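Local atomic coordinates of amidase, hydantoinase/carbamoylase family (Burkholderia ambifaria, PDB entry 5TP4), a protein that probably hydrolyses N-carbamoyl-L-amino acids as a zinc-dependent amidase of the peptidase M20 family. Residues B[193-198]-B[413-418]; B[344-349]-B[405-410]; B[72-77]-B[86-91]. All blocks are in the same frame, centred on the assembly; numbering follows the deposited sequence.

Contact 1: residues B[193-198]-B[413-418]. With ZN (zinc ion), chain P.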
ATOM      1  N   ALA B 193     -30.840 -34.033  -4.535  1.00 12.77           N
ATOM      2  CA  ALA B 193     -30.308 -33.139  -3.515  1.00  7.91           C
ATOM      3  C   ALA B 193     -28.799 -33.237  -3.576  1.00 10.94           C
ATOM      4  O   ALA B 193     -28.249 -34.236  -4.047  1.00  9.85           O
ATOM      5  CB  ALA B 193     -30.800 -33.493  -2.106  1.00  8.93           C
ATOM      6  N   TYR B 194     -28.135 -32.173  -3.114  1.00  8.55           N
ATOM      7  CA  TYR B 194     -26.680 -32.118  -3.107  1.00  9.90           C
ATOM      8  C   TYR B 194     -26.244 -31.782  -1.696  1.00  7.25           C
ATOM      9  O   TYR B 194     -26.698 -30.786  -1.124  1.00  7.41           O
ATOM     10  CB  TYR B 194     -26.146 -31.066  -4.083  1.00  8.26           C
ATOM     11  CG  TYR B 194     -24.654 -30.886  -4.014  1.00  8.50           C
ATOM     12  CD1 TYR B 194     -23.814 -31.744  -4.716  1.00  8.71           C
ATOM     13  CD2 TYR B 194     -24.075 -29.857  -3.270  1.00  8.09           C
ATOM     14  CE1 TYR B 194     -22.449 -31.589  -4.667  1.00  9.77           C
ATOM     15  CE2 TYR B 194     -22.690 -29.720  -3.197  1.00  8.57           C
ATOM     16  CZ  TYR B 194     -21.901 -30.593  -3.911  1.00  9.32           C
ATOM     17  OH  TYR B 194     -20.521 -30.465  -3.886  1.00  8.91           O
ATOM     18  N   PHE B 195     -25.356 -32.604  -1.142  1.00  8.69           N
ATOM     19  CA  PHE B 195     -24.789 -32.349   0.179  1.00  7.27           C
ATOM     20  C   PHE B 195     -23.271 -32.235   0.086  1.00  7.66           C
ATOM     21  O   PHE B 195     -22.620 -32.992  -0.640  1.00 10.55           O
ATOM     22  CB  PHE B 195     -25.149 -33.479   1.143  1.00  6.47           C
ATOM     23  CG  PHE B 195     -26.608 -33.558   1.511  1.00  9.15           C
ATOM     24  CD1 PHE B 195     -27.485 -34.319   0.755  1.00 10.40           C
ATOM     25  CD2 PHE B 195     -27.083 -32.899   2.639  1.00  8.25           C
ATOM     26  CE1 PHE B 195     -28.819 -34.411   1.098  1.00 12.41           C
ATOM     27  CE2 PHE B 195     -28.406 -32.973   3.002  1.00 11.25           C
ATOM     28  CZ  PHE B 195     -29.291 -33.729   2.237  1.00 10.31           C
ATOM     29  N   GLU B 196     -22.683 -31.307   0.848  1.00  8.39           N
ATOM     30  CA  GLU B 196     -21.231 -31.158   0.837  1.00  7.19           C
ATOM     31  C   GLU B 196     -20.756 -30.960   2.261  1.00 12.06           C
ATOM     32  O   GLU B 196     -21.223 -30.036   2.933  1.00  8.65           O
ATOM     33  CB  GLU B 196     -20.803 -29.965  -0.030  1.00  9.37           C
ATOM     34  CG  GLU B 196     -19.325 -29.693   0.017  1.00  9.27           C
ATOM     35  CD  GLU B 196     -18.790 -28.958  -1.208  1.00 11.04           C
ATOM     36  OE1 GLU B 196     -17.572 -28.664  -1.242  1.00 12.23           O
ATOM     37  OE2 GLU B 196     -19.581 -28.682  -2.140  1.00 12.46           O
ATOM     38  N   ALA B 197     -19.841 -31.821   2.715  1.00  7.84           N
ATOM     39  CA  ALA B 197     -19.177 -31.595   3.991  1.00  9.30           C
ATOM     40  C   ALA B 197     -17.871 -30.850   3.757  1.00  9.54           C
ATOM     41  O   ALA B 197     -17.154 -31.111   2.783  1.00  8.99           O
ATOM     42  CB  ALA B 197     -18.941 -32.931   4.703  1.00  7.44           C
ATOM     43  N   HIS B 198     -17.542 -29.918   4.660  1.00  7.65           N
ATOM     44  CA  HIS B 198     -16.338 -29.114   4.472  1.00  8.00           C
ATOM     45  C   HIS B 198     -15.864 -28.586   5.818  1.00  8.66           C
ATOM     46  O   HIS B 198     -16.665 -28.367   6.729  1.00  9.53           O
ATOM     47  CB  HIS B 198     -16.636 -27.934   3.523  1.00  9.86           C
ATOM     48  CG  HIS B 198     -15.437 -27.418   2.791  1.00 10.56           C
ATOM     49  ND1 HIS B 198     -14.497 -26.596   3.384  1.00 10.38           N
ATOM     50  CD2 HIS B 198     -15.020 -27.608   1.514  1.00 13.12           C
ATOM     51  CE1 HIS B 198     -13.542 -26.323   2.510  1.00 14.27           C
ATOM     52  NE2 HIS B 198     -13.846 -26.907   1.366  1.00 12.58           N
ATOM     53  N   LEU B 413     -29.005 -40.339   4.245  1.00 10.63           N
ATOM     54  CA  LEU B 413     -29.919 -41.479   4.324  0.54 12.00           C
ATOM     55  C   LEU B 413     -31.361 -41.034   4.490  1.00 15.89           C
ATOM     56  O   LEU B 413     -32.276 -41.641   3.920  1.00 19.83           O
ATOM     57  CB  LEU B 413     -29.540 -42.396   5.482  0.54 15.37           C
ATOM     58  CG  LEU B 413     -28.343 -43.290   5.222  0.54  9.07           C
ATOM     59  CD1 LEU B 413     -28.229 -44.338   6.315  0.54 10.74           C
ATOM     60  CD2 LEU B 413     -28.437 -43.966   3.860  0.54 11.71           C
ATOM     61  N   ALA B 414     -31.595 -39.992   5.293  1.00 13.25           N
ATOM     62  CA  ALA B 414     -32.956 -39.491   5.411  1.00 15.26           C
ATOM     63  C   ALA B 414     -33.470 -39.025   4.056  1.00 16.18           C
ATOM     64  O   ALA B 414     -34.606 -39.324   3.677  1.00 13.93           O
ATOM     65  CB  ALA B 414     -33.017 -38.357   6.445  1.00 12.40           C
ATOM     66  N   ARG B 415     -32.610 -38.356   3.281  1.00 14.18           N
ATOM     67  CA  ARG B 415     -33.033 -37.838   1.989  1.00 14.33           C
ATOM     68  C   ARG B 415     -33.239 -38.961   0.983  1.00 10.78           C
ATOM     69  O   ARG B 415     -34.246 -38.984   0.253  1.00 13.36           O
ATOM     70  CB  ARG B 415     -31.996 -36.834   1.481  1.00 11.37           C
ATOM     71  CG  ARG B 415     -32.416 -36.143   0.185  1.00 11.25           C
ATOM     72  CD  ARG B 415     -33.618 -35.202   0.399  1.00 12.51           C
ATOM     73  NE  ARG B 415     -33.888 -34.444  -0.818  1.00 15.01           N
ATOM     74  CZ  ARG B 415     -34.624 -33.344  -0.905  1.00 16.85           C
ATOM     75  NH1 ARG B 415     -35.221 -32.826   0.165  1.00 12.62           N
ATOM     76  NH2 ARG B 415     -34.744 -32.755  -2.091  1.00 14.05           N
ATOM     77  N   ALA B 416     -32.317 -39.917   0.950  1.00  9.97           N
ATOM     78  CA  ALA B 416     -32.357 -40.979  -0.038  1.00 11.14           C
ATOM     79  C   ALA B 416     -33.318 -42.094   0.313  1.00 15.07           C
ATOM     80  O   ALA B 416     -33.760 -42.812  -0.590  1.00 16.77           O
ATOM     81  CB  ALA B 416     -30.956 -41.575  -0.215  1.00 15.87           C
ATOM     82  N   GLY B 417     -33.645 -42.268   1.586  1.00 15.35           N
ATOM     83  CA  GLY B 417     -34.488 -43.367   1.988  1.00 15.51           C
ATOM     84  C   GLY B 417     -33.729 -44.681   2.063  1.00 21.71           C
ATOM     85  O   GLY B 417     -32.679 -44.874   1.456  1.00 17.56           O
ATOM     86  N   VAL B 418     -34.268 -45.594   2.855  1.00 20.36           N
ATOM     87  CA  VAL B 418     -33.679 -46.913   3.034  1.00 20.30           C
ATOM     88  C   VAL B 418     -34.668 -47.923   2.481  1.00 27.24           C
ATOM     89  O   VAL B 418     -35.823 -47.970   2.919  1.00 33.71           O
ATOM     90  CB  VAL B 418     -33.346 -47.195   4.507  1.00 24.35           C
ATOM     91  CG1 VAL B 418     -32.831 -48.615   4.676  1.00 32.97           C
ATOM     92  CG2 VAL B 418     -32.332 -46.204   4.993  1.00 27.25           C
TER
HETATM   93 ZN    ZN P 501     -12.646 -26.264  -0.609  0.54 24.25          ZN
HETATM   94  O   HOH W   1     -14.867 -25.923  -1.563  1.00 13.31           O
HETATM   95  O   HOH W   2     -12.104 -24.133  -1.162  1.00 37.44           O
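Arg-415, in the last turn of helix 398-416, lays its aliphatic chain and NE against Ala-193 of strand 193-199, with CB and CG also against Phe-195. Its CB starts the contact at the far end of the phenyl ring, 4.0 Å from CE1 of Phe-195, with CZ of that ring only a little farther. CG comes next and sits between the two strand residues, 3.9 Å from CB of Ala-193 and 4.1 Å from CE1 of Phe-195. With CG anti to the backbone N (chi1 -175°) and a bend at chi2 (68°), the chain leaves the ring and turns along the methyl group: CD passes Ala-193 CB, and NE of Arg-415 then approaches the same CB to 3.5 Å. The guanidinium beyond is turned 80° from the phenyl plane, so the two flat groups do not stack. Its charge is met by Asp-192, the residue before Ala-193, in a salt bridge through NE.

In this M20-family catalytic domain, helix 398-416 and helix 340-353 pack on one side of the mixed sheet, and strand 193-199 runs between strands 87-91 and 377-382. Cys-342 and Leu-345 of helix 340-353 also touch Arg-415. Along the strand, Phe-195 points to the helix side, while Tyr-194 and Glu-196 reach the other side and meet each other: OH of Tyr-194 lies 2.7 Å from OE2 of Glu-196, hydrogen-bonded from above the carboxylate plane and near the plane of its own ring. The strand then delivers His-198, whose NE2 binds the zinc ion at 2.4 Å; two waters and His-92 are also ligands. The helix ends at Ala-416, one residue past Arg-415; Gly-417, already at positive phi, still donates its N to Leu-413 O at 2.8 Å.

Contact 2: residues B[344-349]-B[405-410]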
ATOM      1  N   GLU B 344     -32.529 -28.667   7.176  1.00 10.60           N
ATOM      2  CA  GLU B 344     -33.203 -29.247   8.335  0.55  9.71           C
ATOM      3  C   GLU B 344     -32.770 -30.691   8.567  1.00 11.05           C
ATOM      4  O   GLU B 344     -32.729 -31.147   9.711  1.00 11.32           O
ATOM      5  CB  GLU B 344     -34.723 -29.149   8.159  0.55 10.71           C
ATOM      6  CG  GLU B 344     -35.545 -29.811   9.254  0.55 12.94           C
ATOM      7  CD  GLU B 344     -37.047 -29.724   8.974  0.55 16.99           C
ATOM      8  OE1 GLU B 344     -37.495 -28.604   8.685  0.55 20.68           O
ATOM      9  OE2 GLU B 344     -37.759 -30.760   8.999  0.55 14.26           O
ATOM     10  N   LEU B 345     -32.436 -31.432   7.497  1.00 10.70           N
ATOM     11  CA  LEU B 345     -31.953 -32.797   7.711  1.00  8.24           C
ATOM     12  C   LEU B 345     -30.607 -32.787   8.425  1.00 10.56           C
ATOM     13  O   LEU B 345     -30.323 -33.654   9.265  1.00 10.12           O
ATOM     14  CB  LEU B 345     -31.814 -33.533   6.377  1.00  9.66           C
ATOM     15  CG  LEU B 345     -33.133 -33.761   5.623  1.00 11.72           C
ATOM     16  CD1 LEU B 345     -32.867 -34.466   4.297  1.00 11.85           C
ATOM     17  CD2 LEU B 345     -34.133 -34.578   6.465  1.00 13.49           C
ATOM     18  N   VAL B 346     -29.735 -31.841   8.052  1.00 10.07           N
ATOM     19  CA  VAL B 346     -28.448 -31.698   8.723  1.00  9.50           C
ATOM     20  C   VAL B 346     -28.656 -31.416  10.201  1.00 10.48           C
ATOM     21  O   VAL B 346     -28.027 -32.043  11.071  1.00 10.96           O
ATOM     22  CB  VAL B 346     -27.620 -30.591   8.045  1.00  8.13           C
ATOM     23  CG1 VAL B 346     -26.331 -30.304   8.836  1.00  9.98           C
ATOM     24  CG2 VAL B 346     -27.259 -31.017   6.635  1.00  9.32           C
ATOM     25  N   ALA B 347     -29.535 -30.461  10.505  1.00 10.76           N
ATOM     26  CA  ALA B 347     -29.823 -30.110  11.888  1.00  8.74           C
ATOM     27  C   ALA B 347     -30.364 -31.312  12.649  1.00  9.51           C
ATOM     28  O   ALA B 347     -29.938 -31.593  13.771  1.00 12.33           O
ATOM     29  CB  ALA B 347     -30.822 -28.944  11.931  1.00 11.56           C
ATOM     30  N   ARG B 348     -31.314 -32.038  12.049  1.00  8.88           N
ATOM     31  CA  ARG B 348     -31.924 -33.145  12.771  1.00  9.88           C
ATOM     32  C   ARG B 348     -30.899 -34.235  13.055  1.00 11.09           C
ATOM     33  O   ARG B 348     -30.949 -34.871  14.116  1.00 10.31           O
ATOM     34  CB  ARG B 348     -33.114 -33.730  11.993  1.00 12.44           C
ATOM     35  CG  ARG B 348     -34.300 -32.799  11.819  1.00 12.91           C
ATOM     36  CD  ARG B 348     -35.421 -33.515  10.998  1.00 16.40           C
ATOM     37  NE  ARG B 348     -36.645 -32.717  10.947  1.00 13.68           N
ATOM     38  CZ  ARG B 348     -37.613 -32.790  11.862  1.00 24.23           C
ATOM     39  NH1 ARG B 348     -37.521 -33.641  12.894  1.00 18.22           N
ATOM     40  NH2 ARG B 348     -38.683 -32.017  11.751  1.00 21.22           N
ATOM     41  N   ALA B 349     -29.977 -34.483  12.115  1.00  8.55           N
ATOM     42  CA  ALA B 349     -28.958 -35.496  12.364  1.00  8.54           C
ATOM     43  C   ALA B 349     -28.052 -35.062  13.501  1.00 10.50           C
ATOM     44  O   ALA B 349     -27.731 -35.866  14.397  1.00 11.74           O
ATOM     45  CB  ALA B 349     -28.149 -35.778  11.096  1.00  6.92           C
ATOM     46  N   THR B 405     -19.073 -36.501   9.572  1.00  9.62           N
ATOM     47  CA  THR B 405     -19.466 -37.525   8.610  1.00  8.27           C
ATOM     48  C   THR B 405     -20.654 -38.350   9.110  1.00 11.78           C
ATOM     49  O   THR B 405     -21.485 -38.781   8.298  1.00 10.92           O
ATOM     50  CB  THR B 405     -18.276 -38.408   8.274  1.00  9.83           C
ATOM     51  OG1 THR B 405     -17.163 -37.564   7.972  1.00 12.84           O
ATOM     52  CG2 THR B 405     -18.536 -39.286   7.039  1.00  8.56           C
ATOM     53  N   ASN B 406     -20.762 -38.577  10.419  1.00 10.11           N
ATOM     54  CA  ASN B 406     -21.985 -39.171  10.965  1.00  7.74           C
ATOM     55  C   ASN B 406     -23.205 -38.329  10.623  1.00 11.79           C
ATOM     56  O   ASN B 406     -24.272 -38.870  10.294  1.00 12.44           O
ATOM     57  CB  ASN B 406     -21.880 -39.343  12.474  1.00  8.13           C
ATOM     58  CG  ASN B 406     -20.960 -40.484  12.857  1.00  9.33           C
ATOM     59  OD1 ASN B 406     -20.703 -41.393  12.054  1.00 12.79           O
ATOM     60  ND2 ASN B 406     -20.485 -40.466  14.104  1.00 12.72           N
ATOM     61  N   VAL B 407     -23.072 -37.000  10.703  1.00 10.60           N
ATOM     62  CA  VAL B 407     -24.191 -36.126  10.351  1.00  9.08           C
ATOM     63  C   VAL B 407     -24.469 -36.205   8.858  1.00  8.46           C
ATOM     64  O   VAL B 407     -25.629 -36.323   8.430  1.00  8.35           O
ATOM     65  CB  VAL B 407     -23.904 -34.680  10.796  1.00  8.38           C
ATOM     66  CG1 VAL B 407     -24.916 -33.713  10.152  1.00  8.66           C
ATOM     67  CG2 VAL B 407     -23.982 -34.586  12.331  1.00  8.20           C
ATOM     68  N   LEU B 408     -23.415 -36.150   8.037  1.00  9.15           N
ATOM     69  CA  LEU B 408     -23.590 -36.269   6.590  1.00  5.81           C
ATOM     70  C   LEU B 408     -24.293 -37.566   6.240  1.00 11.73           C
ATOM     71  O   LEU B 408     -25.241 -37.590   5.448  1.00 10.44           O
ATOM     72  CB  LEU B 408     -22.233 -36.208   5.895  1.00  7.54           C
ATOM     73  CG  LEU B 408     -22.256 -36.368   4.354  1.00  8.82           C
ATOM     74  CD1 LEU B 408     -22.969 -35.125   3.747  1.00 10.04           C
ATOM     75  CD2 LEU B 408     -20.842 -36.516   3.817  1.00  8.27           C
ATOM     76  N   LEU B 409     -23.837 -38.663   6.840  1.00 10.15           N
ATOM     77  CA  LEU B 409     -24.408 -39.972   6.547  1.00 10.21           C
ATOM     78  C   LEU B 409     -25.893 -39.991   6.826  1.00  9.72           C
ATOM     79  O   LEU B 409     -26.680 -40.537   6.043  1.00 11.15           O
ATOM     80  CB  LEU B 409     -23.710 -41.028   7.414  1.00 12.55           C
ATOM     81  CG  LEU B 409     -24.371 -42.396   7.548  1.00 13.95           C
ATOM     82  CD1 LEU B 409     -24.292 -43.175   6.211  1.00  8.74           C
ATOM     83  CD2 LEU B 409     -23.654 -43.180   8.667  1.00 13.24           C
ATOM     84  N   ASN B 410     -26.296 -39.461   7.982  1.00  9.45           N
ATOM     85  CA  ASN B 410     -27.682 -39.638   8.370  1.00  8.84           C
ATOM     86  C   ASN B 410     -28.588 -38.630   7.682  1.00 10.67           C
ATOM     87  O   ASN B 410     -29.764 -38.934   7.447  1.00 10.62           O
ATOM     88  CB  ASN B 410     -27.815 -39.578   9.890  1.00  9.54           C
ATOM     89  CG  ASN B 410     -27.457 -40.896  10.530  1.00 11.86           C
ATOM     90  OD1 ASN B 410     -28.314 -41.760  10.673  1.00 13.84           O
ATOM     91  ND2 ASN B 410     -26.155 -41.093  10.859  1.00 11.98           N
TER
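Val-346 and Val-407 meet with their side chains crossed at about a right angle, in a helix-helix contact on one side of the mixed sheet of the M20 catalytic domain. The segments 344-349 and 405-410 run at 125° to each other, and their axes approach to 8.5 Å. In both valines CG1 stands anti to the backbone N (chi1 173° in Val-346), and these two methyls touch at 3.9 Å. CG1 of Val-407 also rests on the carbonyl O of Val-346, at 3.6 Å, so it packs on backbone as well as side chain.

The CB of Ala-349 points toward the other helix. This small group fits between Val-407 and Asn-410, 3.7 Å from O of Val-407, and this is where the backbones come nearest. Val-346 and Val-407 both also touch Val-380 of strand 377-382.

Asn-410 gives only its CB to Ala-349, 4.0 Å away; its amide turns to other partners, OD1 to His-7 and ND2 to the carbonyl of Leu-13. Within the helix, ND2 of Asn-410 also donates to O of Asn-406 at 3.0 Å, almost straight at 174°, from the opposite face of that carbonyl to the Asn-410 backbone N.

Contact 3: residues B[72-77]-B[86-91]. With EDO (1,2-ethanediol), chain U.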
ATOM      1  N   ASN B  72     -15.517 -33.763 -14.491  1.00  9.84           N
ATOM      2  CA  ASN B  72     -16.144 -33.983 -13.187  1.00  9.08           C
ATOM      3  C   ASN B  72     -16.203 -35.485 -12.956  1.00 12.95           C
ATOM      4  O   ASN B  72     -16.557 -36.240 -13.866  1.00  9.69           O
ATOM      5  CB  ASN B  72     -17.544 -33.387 -13.128  1.00 10.54           C
ATOM      6  CG  ASN B  72     -17.561 -31.859 -13.196  1.00  8.22           C
ATOM      7  OD1 ASN B  72     -16.735 -31.183 -12.586  1.00  9.84           O
ATOM      8  ND2 ASN B  72     -18.543 -31.309 -13.923  1.00  8.86           N
ATOM      9  N   LEU B  73     -15.797 -35.925 -11.765  1.00 10.49           N
ATOM     10  CA  LEU B  73     -15.575 -37.341 -11.458  1.00  8.82           C
ATOM     11  C   LEU B  73     -16.714 -37.838 -10.575  1.00 13.80           C
ATOM     12  O   LEU B  73     -16.885 -37.348  -9.454  1.00 10.22           O
ATOM     13  CB  LEU B  73     -14.224 -37.520 -10.752  1.00  9.58           C
ATOM     14  CG  LEU B  73     -13.695 -38.922 -10.409  1.00 11.16           C
ATOM     15  CD1 LEU B  73     -13.639 -39.860 -11.628  1.00  9.25           C
ATOM     16  CD2 LEU B  73     -12.291 -38.775  -9.827  1.00  8.73           C
ATOM     17  N   PHE B  74     -17.486 -38.810 -11.078  1.00 11.04           N
ATOM     18  CA  PHE B  74     -18.682 -39.319 -10.415  1.00 11.52           C
ATOM     19  C   PHE B  74     -18.552 -40.788 -10.076  1.00 10.13           C
ATOM     20  O   PHE B  74     -18.221 -41.595 -10.940  1.00 13.90           O
ATOM     21  CB  PHE B  74     -19.904 -39.189 -11.321  1.00  8.79           C
ATOM     22  CG  PHE B  74     -20.313 -37.774 -11.541  1.00 11.25           C
ATOM     23  CD1 PHE B  74     -19.765 -37.048 -12.596  1.00 12.76           C
ATOM     24  CD2 PHE B  74     -21.233 -37.164 -10.695  1.00 12.85           C
ATOM     25  CE1 PHE B  74     -20.143 -35.734 -12.791  1.00 10.30           C
ATOM     26  CE2 PHE B  74     -21.622 -35.839 -10.902  1.00 13.34           C
ATOM     27  CZ  PHE B  74     -21.058 -35.124 -11.936  1.00 12.36           C
ATOM     28  N   ALA B  75     -18.868 -41.143  -8.844  1.00  7.18           N
ATOM     29  CA  ALA B  75     -18.959 -42.543  -8.436  1.00  7.39           C
ATOM     30  C   ALA B  75     -20.413 -42.831  -8.078  1.00  9.66           C
ATOM     31  O   ALA B  75     -21.050 -42.049  -7.355  1.00 13.53           O
ATOM     32  CB  ALA B  75     -18.052 -42.833  -7.236  1.00  7.22           C
ATOM     33  N   ARG B  76     -20.940 -43.950  -8.571  1.00  8.34           N
ATOM     34  CA  ARG B  76     -22.365 -44.244  -8.490  1.00 11.70           C
ATOM     35  C   ARG B  76     -22.628 -45.485  -7.652  1.00 13.84           C
ATOM     36  O   ARG B  76     -21.990 -46.522  -7.853  1.00 12.01           O
ATOM     37  CB  ARG B  76     -22.925 -44.452  -9.893  1.00 11.62           C
ATOM     38  CG  ARG B  76     -24.330 -45.044  -9.955  1.00 14.56           C
ATOM     39  CD  ARG B  76     -25.412 -44.036  -9.669  1.00 19.63           C
ATOM     40  NE  ARG B  76     -26.706 -44.645  -9.991  1.00 18.56           N
ATOM     41  CZ  ARG B  76     -27.753 -43.993 -10.474  1.00 15.48           C
ATOM     42  NH1 ARG B  76     -27.689 -42.680 -10.684  1.00 17.36           N
ATOM     43  NH2 ARG B  76     -28.870 -44.668 -10.725  1.00 18.99           N
ATOM     44  N   ARG B  77     -23.586 -45.379  -6.724  1.00  8.34           N
ATOM     45  CA  ARG B  77     -24.120 -46.517  -5.980  1.00  8.75           C
ATOM     46  C   ARG B  77     -25.628 -46.556  -6.201  1.00 10.88           C
ATOM     47  O   ARG B  77     -26.353 -45.738  -5.634  1.00 12.79           O
ATOM     48  CB  ARG B  77     -23.814 -46.396  -4.484  1.00  8.46           C
ATOM     49  CG  ARG B  77     -24.233 -47.607  -3.653  1.00 10.74           C
ATOM     50  CD  ARG B  77     -23.808 -47.372  -2.200  1.00 11.40           C
ATOM     51  NE  ARG B  77     -23.739 -48.594  -1.393  1.00 13.91           N
ATOM     52  CZ  ARG B  77     -24.737 -49.083  -0.661  1.00 17.54           C
ATOM     53  NH1 ARG B  77     -25.934 -48.497  -0.665  1.00 13.84           N
ATOM     54  NH2 ARG B  77     -24.534 -50.168   0.077  1.00 16.14           N
ATOM     55  N   PRO B  86     -30.347 -39.143  -8.295  1.00 10.70           N
ATOM     56  CA  PRO B  86     -29.477 -39.435  -7.149  1.00 11.46           C
ATOM     57  C   PRO B  86     -29.433 -38.305  -6.128  1.00 10.69           C
ATOM     58  O   PRO B  86     -29.665 -37.129  -6.422  1.00 12.55           O
ATOM     59  CB  PRO B  86     -28.105 -39.638  -7.806  1.00 14.33           C
ATOM     60  CG  PRO B  86     -28.140 -38.733  -9.019  1.00 12.34           C
ATOM     61  CD  PRO B  86     -29.577 -38.812  -9.507  1.00 11.60           C
ATOM     62  N   VAL B  87     -29.106 -38.705  -4.906  1.00  9.45           N
ATOM     63  CA  VAL B  87     -28.615 -37.796  -3.887  1.00 10.30           C
ATOM     64  C   VAL B  87     -27.105 -37.754  -4.064  1.00  9.28           C
ATOM     65  O   VAL B  87     -26.448 -38.802  -4.061  1.00 10.83           O
ATOM     66  CB  VAL B  87     -29.003 -38.276  -2.486  1.00  8.22           C
ATOM     67  CG1 VAL B  87     -28.297 -37.393  -1.423  1.00 10.84           C
ATOM     68  CG2 VAL B  87     -30.512 -38.280  -2.355  1.00  8.89           C
ATOM     69  N   LEU B  88     -26.562 -36.551  -4.233  1.00  7.87           N
ATOM     70  CA  LEU B  88     -25.171 -36.370  -4.627  1.00  9.85           C
ATOM     71  C   LEU B  88     -24.419 -35.804  -3.438  1.00 13.20           C
ATOM     72  O   LEU B  88     -24.872 -34.839  -2.829  1.00 14.63           O
ATOM     73  CB  LEU B  88     -25.109 -35.431  -5.836  1.00 14.51           C
ATOM     74  CG  LEU B  88     -23.871 -35.096  -6.654  1.00 20.94           C
ATOM     75  CD1 LEU B  88     -23.167 -36.336  -7.224  1.00 21.36           C
ATOM     76  CD2 LEU B  88     -24.319 -34.172  -7.765  1.00 15.84           C
ATOM     77  N   ILE B  89     -23.289 -36.426  -3.105  1.00 11.07           N
ATOM     78  CA  ILE B  89     -22.370 -35.948  -2.078  1.00  8.05           C
ATOM     79  C   ILE B  89     -21.128 -35.479  -2.808  1.00  8.02           C
ATOM     80  O   ILE B  89     -20.505 -36.271  -3.514  1.00 10.66           O
ATOM     81  CB  ILE B  89     -21.992 -37.070  -1.102  1.00  9.78           C
ATOM     82  CG1 ILE B  89     -23.223 -37.606  -0.363  1.00 15.85           C
ATOM     83  CG2 ILE B  89     -20.884 -36.606  -0.126  1.00  9.26           C
ATOM     84  CD1 ILE B  89     -22.875 -38.793   0.553  1.00 14.58           C
ATOM     85  N   GLY B  90     -20.726 -34.223  -2.631  1.00 10.94           N
ATOM     86  CA  GLY B  90     -19.611 -33.730  -3.410  1.00  9.88           C
ATOM     87  C   GLY B  90     -18.672 -32.846  -2.620  1.00 10.79           C
ATOM     88  O   GLY B  90     -18.986 -32.380  -1.524  1.00 12.35           O
ATOM     89  N   SER B  91     -17.500 -32.641  -3.218  1.00 11.60           N
ATOM     90  CA  SER B  91     -16.580 -31.555  -2.903  1.00 11.86           C
ATOM     91  C   SER B  91     -15.516 -31.593  -4.003  1.00 10.24           C
ATOM     92  O   SER B  91     -15.873 -31.790  -5.175  1.00 11.20           O
ATOM     93  CB  SER B  91     -16.003 -31.684  -1.491  1.00 11.44           C
ATOM     94  OG  SER B  91     -15.537 -30.411  -1.045  1.00 11.23           O
TER
HETATM   95  C1  EDO U 506     -23.679 -50.672  -7.305  1.00 30.80           C
HETATM   96  O1  EDO U 506     -23.417 -49.995  -6.066  1.00 27.67           O
HETATM   97  C2  EDO U 506     -23.092 -49.849  -8.436  1.00 26.72           C
HETATM   98  O2  EDO U 506     -24.040 -48.824  -8.728  1.00 23.03           O
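Phe-74 and Leu-88 make the apolar part of this contact. CD1 of Leu-88 comes to the edge of the phenyl ring, near its plane, 4.0 Å from CE2 of Phe-74 and almost as close to CD2. The two side chains cross at about a right angle. In Leu-88, chi1 of -173° and chi2 of 56° together carry CD1 to the ring.

The second touch involves a charged group but is itself only van der Waals: NH1 of Arg-76 lies 4.2 Å from CB of Pro-86. A bend at chi2 (78°) brings the guanidinium over to the proline, and its charge is answered elsewhere, by salt bridges from NE to Asp-78 and from NH1 to Glu-130.

No hydrogen bond joins the two segments. Near the C-terminal end of strand 73-77, a 1,2-ethanediol molecule, probably from the crystallisation liquor, bonds through O2 to the carbonyl O of Arg-76 at 3.2 Å.

The backbones stay about two strand spacings apart because strand 129-133 runs between them, antiparallel to 73-77 and parallel to 87-91. Phe-74 and Leu-88 therefore meet over Glu-130 and Val-132, while Arg-77 and Ile-89 turn to the other side of the sheet, against helix 105-121.

In the fold
All three contacts are largely buried, and none has a hydrogen bond across its segments. Contacts 1 and 2 share helix 398-416: contact 1 ties it to the sheet, contact 2 to helix 340-353, and Leu-345 bridges them by packing on Ala-414 and Arg-415. Contact 3 stays within the sheet, between strands separated by a third. It joins contact 1 through neighbouring strands 87-91 and 193-199, where Ser-91 OG meets Glu-196 OE1. Contact 2 is made by small aliphatic groups and backbone carbonyls, whereas contacts 1 and 3 each use a partly exposed arginine whose charge is paired outside the contact. The segments of contact 1 alone include a zinc ligand.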